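Particle-associated lyase (Acinetobacter bacteriophage AP22, PDB 4Y9V) is the tailspike of the phage, binds Acinetobacter baumannii capsular polysaccharide and probably degrades it as a lyase. Local coordinates at residues Ile426-Arg440 / Ser462-Asp476. Sequence-based numbering, arbitrary orientation.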
loop_
_atom_site.group_PDB
_atom_site.type_symbol
_atom_site.label_atom_id
_atom_site.label_comp_id
_atom_site.label_asym_id
_atom_site.label_seq_id
_atom_site.Cartn_x
_atom_site.Cartn_y
_atom_site.Cartn_z
ATOM N N ILE A 426 4.472 12.162 13.340
ATOM C CA ILE A 426 3.954 12.195 14.680
ATOM C C ILE A 426 3.726 13.672 15.046
ATOM O O ILE A 426 4.679 14.443 15.124
ATOM C CB ILE A 426 4.924 11.530 15.687
ATOM C CG1 ILE A 426 5.278 10.094 15.277
ATOM C CG2 ILE A 426 4.328 11.597 17.087
ATOM C CD1 ILE A 426 6.480 9.537 15.981
ATOM N N ASN A 427 2.461 14.038 15.246
ATOM C CA ASN A 427 2.061 15.397 15.511
ATOM C C ASN A 427 1.679 15.590 16.964
ATOM O O ASN A 427 0.971 14.754 17.542
ATOM C CB ASN A 427 0.809 15.766 14.696
ATOM C CG ASN A 427 1.059 15.764 13.243
ATOM O OD1 ASN A 427 1.683 16.680 12.714
ATOM N ND2 ASN A 427 0.563 14.807 12.540
ATOM N N GLY A 428 2.097 16.707 17.555
ATOM C CA GLY A 428 1.609 17.141 18.827
ATOM C C GLY A 428 2.607 17.970 19.582
ATOM O O GLY A 428 3.637 18.372 19.048
ATOM N N VAL A 429 2.314 18.220 20.842
ATOM C CA VAL A 429 3.202 18.998 21.719
ATOM C C VAL A 429 4.193 18.136 22.463
ATOM O O VAL A 429 5.296 18.630 22.809
ATOM C CB VAL A 429 2.380 19.876 22.676
ATOM C CG1 VAL A 429 1.687 20.979 21.884
ATOM C CG2 VAL A 429 1.478 19.084 23.586
ATOM N N GLY A 430 3.837 16.891 22.763
ATOM C CA GLY A 430 4.724 16.061 23.615
ATOM C C GLY A 430 4.816 16.618 25.025
ATOM O O GLY A 430 3.840 17.166 25.560
ATOM N N GLY A 431 5.976 16.435 25.594
ATOM C CA GLY A 431 6.219 16.807 26.987
ATOM C C GLY A 431 7.528 16.224 27.473
ATOM O O GLY A 431 8.140 15.374 26.815
ATOM N N ALA A 432 7.945 16.680 28.645
ATOM C CA ALA A 432 9.234 16.285 29.212
ATOM C C ALA A 432 9.355 14.811 29.493
ATOM O O ALA A 432 10.481 14.294 29.661
ATOM C CB ALA A 432 9.494 17.068 30.532
ATOM N N SER A 433 8.250 14.127 29.616
ATOM C CA SER A 433 8.230 12.699 29.902
ATOM C C SER A 433 7.625 11.862 28.751
ATOM O O SER A 433 7.343 10.705 28.933
ATOM C CB SER A 433 7.463 12.413 31.196
ATOM O OG SER A 433 8.137 13.066 32.260
ATOM N N ALA A 434 7.422 12.489 27.597
ATOM C CA ALA A 434 6.771 11.780 26.488
ATOM C C ALA A 434 7.655 10.660 25.957
ATOM O O ALA A 434 8.877 10.824 25.836
ATOM C CB ALA A 434 6.420 12.757 25.387
ATOM N N GLY A 435 7.038 9.578 25.542
ATOM C CA GLY A 435 7.708 8.494 24.862
ATOM C C GLY A 435 6.994 8.132 23.557
ATOM O O GLY A 435 5.788 8.259 23.443
ATOM N N ILE A 436 7.798 7.633 22.595
ATOM C CA ILE A 436 7.231 7.122 21.339
ATOM C C ILE A 436 6.879 5.660 21.453
ATOM O O ILE A 436 5.706 5.307 21.318
ATOM C CB ILE A 436 8.131 7.467 20.124
ATOM C CG1 ILE A 436 8.398 8.974 20.022
ATOM C CG2 ILE A 436 7.500 6.926 18.853
ATOM C CD1 ILE A 436 7.166 9.854 20.060
ATOM N N VAL A 437 7.864 4.779 21.690
ATOM C CA VAL A 437 7.597 3.355 21.916
ATOM C C VAL A 437 8.072 2.991 23.306
ATOM O O VAL A 437 9.240 3.172 23.638
ATOM C CB VAL A 437 8.309 2.447 20.882
ATOM C CG1 VAL A 437 8.044 0.980 21.187
ATOM C CG2 VAL A 437 7.879 2.774 19.459
ATOM N N THR A 438 7.142 2.461 24.108
ATOM C CA THR A 438 7.470 1.909 25.421
ATOM C C THR A 438 6.841 0.513 25.542
ATOM O O THR A 438 5.650 0.360 25.291
ATOM C CB THR A 438 6.955 2.791 26.559
ATOM O OG1 THR A 438 7.582 4.068 26.447
ATOM C CG2 THR A 438 7.232 2.184 27.928
ATOM N N ILE A 439 7.645 -0.461 25.938
ATOM C CA ILE A 439 7.170 -1.800 26.300
ATOM C C ILE A 439 7.561 -2.000 27.782
ATOM O O ILE A 439 8.740 -1.847 28.117
ATOM C CB ILE A 439 7.789 -2.892 25.439
ATOM C CG1 ILE A 439 7.577 -2.651 23.920
ATOM C CG2 ILE A 439 7.298 -4.273 25.915
ATOM C CD1 ILE A 439 6.115 -2.779 23.490
ATOM N N ARG A 440 6.588 -2.367 28.621
ATOM C CA ARG A 440 6.845 -2.715 29.995
ATOM C C ARG A 440 6.360 -4.126 30.290
ATOM O O ARG A 440 5.317 -4.542 29.796
ATOM C CB ARG A 440 6.161 -1.779 30.990
ATOM C CG ARG A 440 6.512 -0.296 30.843
ATOM C CD ARG A 440 7.941 0.046 31.136
ATOM N NE ARG A 440 8.383 -0.176 32.522
ATOM C CZ ARG A 440 8.264 0.730 33.482
ATOM N NH1 ARG A 440 7.616 1.857 33.317
ATOM N NH2 ARG A 440 8.845 0.475 34.674
ATOM N N SER A 462 9.011 11.485 11.403
ATOM C CA SER A 462 9.171 12.816 11.953
ATOM C C SER A 462 8.295 12.984 13.187
ATOM O O SER A 462 7.274 12.314 13.379
ATOM C CB SER A 462 8.816 13.887 10.941
ATOM O OG SER A 462 7.418 13.847 10.612
ATOM N N CYS A 463 8.698 13.912 14.052
ATOM C CA CYS A 463 7.972 14.220 15.263
ATOM C C CYS A 463 8.134 15.697 15.530
ATOM O O CYS A 463 9.271 16.186 15.628
ATOM C CB CYS A 463 8.581 13.410 16.435
ATOM S SG CYS A 463 7.951 13.853 18.067
ATOM N N ASP A 464 7.010 16.420 15.664
ATOM C CA ASP A 464 7.036 17.878 15.885
ATOM C C ASP A 464 6.817 18.265 17.346
ATOM O O ASP A 464 6.520 19.411 17.643
ATOM C CB ASP A 464 6.138 18.666 14.975
ATOM C CG ASP A 464 4.682 18.550 15.317
ATOM O OD1 ASP A 464 4.340 17.613 16.044
ATOM O OD2 ASP A 464 3.930 19.456 14.902
ATOM N N PHE A 465 7.036 17.325 18.264
ATOM C CA PHE A 465 6.883 17.644 19.690
ATOM C C PHE A 465 7.860 18.718 20.110
ATOM O O PHE A 465 9.034 18.727 19.718
ATOM C CB PHE A 465 7.139 16.414 20.532
ATOM C CG PHE A 465 6.131 15.261 20.424
ATOM C CD1 PHE A 465 5.015 15.323 19.604
ATOM C CD2 PHE A 465 6.347 14.152 21.184
ATOM C CE1 PHE A 465 4.135 14.242 19.572
ATOM C CE2 PHE A 465 5.467 13.069 21.161
ATOM C CZ PHE A 465 4.357 13.132 20.347
ATOM N N ASP A 466 7.410 19.575 21.018
ATOM C CA ASP A 466 8.338 20.545 21.640
ATOM C C ASP A 466 9.287 19.882 22.620
ATOM O O ASP A 466 10.390 20.401 22.868
ATOM C CB ASP A 466 7.514 21.667 22.269
ATOM C CG ASP A 466 6.662 22.320 21.228
ATOM O OD1 ASP A 466 7.220 22.839 20.231
ATOM O OD2 ASP A 466 5.404 22.248 21.319
ATOM N N ALA A 467 8.874 18.772 23.218
ATOM C CA ALA A 467 9.699 18.011 24.149
ATOM C C ALA A 467 9.392 16.534 23.963
ATOM O O ALA A 467 8.246 16.170 23.659
ATOM C CB ALA A 467 9.439 18.440 25.585
ATOM N N LEU A 468 10.398 15.706 24.131
ATOM C CA LEU A 468 10.275 14.248 24.032
ATOM C C LEU A 468 11.326 13.646 24.914
ATOM O O LEU A 468 12.501 13.990 24.799
ATOM C CB LEU A 468 10.469 13.822 22.558
ATOM C CG LEU A 468 10.407 12.302 22.321
ATOM C CD1 LEU A 468 9.045 11.725 22.614
ATOM C CD2 LEU A 468 10.823 11.982 20.874
ATOM N N ARG A 469 10.939 12.698 25.788
ATOM C CA ARG A 469 11.923 12.035 26.621
ATOM C C ARG A 469 12.655 10.926 25.877
ATOM O O ARG A 469 13.885 10.828 26.001
ATOM C CB ARG A 469 11.293 11.474 27.907
ATOM C CG ARG A 469 12.290 10.939 28.882
ATOM C CD ARG A 469 11.668 10.185 30.104
ATOM N NE ARG A 469 11.410 8.705 29.769
ATOM C CZ ARG A 469 11.323 7.869 30.776
ATOM N NH1 ARG A 469 11.334 7.859 32.169
ATOM N NH2 ARG A 469 11.136 6.603 30.300
ATOM N N HIS A 470 11.941 10.071 25.154
ATOM C CA HIS A 470 12.595 8.943 24.491
ATOM C C HIS A 470 11.845 8.516 23.243
ATOM O O HIS A 470 10.616 8.587 23.174
ATOM C CB HIS A 470 12.796 7.746 25.414
ATOM C CG HIS A 470 11.550 7.021 25.840
ATOM N ND1 HIS A 470 10.928 7.277 27.031
ATOM C CD2 HIS A 470 10.853 6.059 25.191
ATOM C CE1 HIS A 470 9.865 6.450 27.062
ATOM N NE2 HIS A 470 9.787 5.715 25.983
ATOM N N TRP A 471 12.622 7.970 22.298
ATOM C CA TRP A 471 12.065 7.238 21.165
ATOM C C TRP A 471 11.726 5.797 21.544
ATOM O O TRP A 471 10.625 5.338 21.225
ATOM C CB TRP A 471 13.008 7.308 19.954
ATOM C CG TRP A 471 12.915 8.630 19.232
ATOM C CD1 TRP A 471 13.652 9.759 19.450
ATOM C CD2 TRP A 471 11.992 8.932 18.199
ATOM N NE1 TRP A 471 13.241 10.757 18.584
ATOM C CE2 TRP A 471 12.220 10.279 17.796
ATOM C CE3 TRP A 471 10.998 8.196 17.532
ATOM C CZ2 TRP A 471 11.488 10.892 16.788
ATOM C CZ3 TRP A 471 10.279 8.814 16.511
ATOM C CH2 TRP A 471 10.522 10.149 16.147
ATOM N N ALA A 472 12.639 5.060 22.176
ATOM C CA ALA A 472 12.404 3.669 22.537
ATOM C C ALA A 472 12.815 3.391 23.982
ATOM O O ALA A 472 13.888 3.812 24.413
ATOM C CB ALA A 472 13.199 2.730 21.623
ATOM N N TRP A 473 11.979 2.609 24.674
ATOM C CA TRP A 473 12.317 2.126 26.019
ATOM C C TRP A 473 11.610 0.794 26.238
ATOM O O TRP A 473 10.448 0.646 25.861
ATOM C CB TRP A 473 11.891 3.119 27.083
ATOM C CG TRP A 473 12.372 2.784 28.462
ATOM C CD1 TRP A 473 13.595 2.305 28.841
ATOM C CD2 TRP A 473 11.624 2.959 29.679
ATOM N NE1 TRP A 473 13.660 2.163 30.202
ATOM C CE2 TRP A 473 12.471 2.553 30.750
ATOM C CE3 TRP A 473 10.329 3.404 29.977
ATOM C CZ2 TRP A 473 12.047 2.608 32.082
ATOM C CZ3 TRP A 473 9.912 3.453 31.286
ATOM C CH2 TRP A 473 10.770 3.036 32.329
ATOM N N VAL A 474 12.317 -0.160 26.846
ATOM C CA VAL A 474 11.793 -1.477 27.222
ATOM C C VAL A 474 12.300 -1.748 28.633
ATOM O O VAL A 474 13.502 -1.678 28.856
ATOM C CB VAL A 474 12.280 -2.565 26.250
ATOM C CG1 VAL A 474 11.773 -3.932 26.700
ATOM C CG2 VAL A 474 11.872 -2.268 24.819
ATOM N N GLU A 475 11.406 -2.088 29.585
ATOM C CA GLU A 475 11.863 -2.293 30.947
ATOM C C GLU A 475 10.805 -3.057 31.761
ATOM O O GLU A 475 9.599 -2.979 31.491
ATOM C CB GLU A 475 12.198 -0.943 31.600
ATOM C CG GLU A 475 12.944 -1.046 32.960
ATOM C CD GLU A 475 14.137 -1.942 32.874
ATOM O OE1 GLU A 475 15.224 -1.460 32.477
ATOM O OE2 GLU A 475 13.998 -3.160 33.153
ATOM N N ASP A 476 11.289 -3.725 32.802
ATOM C CA ASP A 476 10.398 -4.372 33.763
ATOM C C ASP A 476 9.554 -3.313 34.491
ATOM O O ASP A 476 9.903 -2.138 34.535
ATOM C CB ASP A 476 11.213 -5.214 34.745
ATOM C CG ASP A 476 10.396 -6.236 35.527
ATOM O OD1 ASP A 476 9.211 -6.503 35.156
ATOM O OD2 ASP A 476 10.941 -6.769 36.537
HETATM O O HOH W 1 6.108 15.382 12.590
HETATM O O HOH W 2 1.401 19.140 14.260
HETATM O O HOH W 3 4.227 21.263 18.866
HETATM O O HOH W 4 3.504 20.771 17.614
#
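H470 reaches across to T438, where its NE2 donates to OG1 over 2.8 Å, in the plane of the imidazole. With chi1 at 69°, CG sits between the backbone N and the carbonyl carbon, and the ring lies over G435, whose CA is 3.8 Å from the ring centroid. The F465 ring receives G430 CA on one face, while C463 SG lies over the opposite one. I436 lays CG1 over the six-membered ring of W471 and turns CD1 toward L468 CD1, 3.7 Å away, and toward the F465 ring. At the far end, R440 bends at chi2 and chi3, so that the indole CH2 corner of W473 lies over one face of its guanidinium; NE and NH2 both hold D476 O, the NH2 bond being 2.8 Å, and NE also reaches E475 O.

One shell out, in the modelled conformer, R469 NE donates to H470 ND1 at 3.1 Å, which would help hold the ring's rotation, and S403 hydrogen-bonds T438 OG1. Strands 438-440 and 472-476 run parallel, 7° apart, as neighbouring rungs of the pectin lyase-like beta-helix. With R469 in this conformer, ND1 accepts while NE2 donates, consistent with a neutral H470 whose two ring nitrogens both have partners in this buried corner between successive coils.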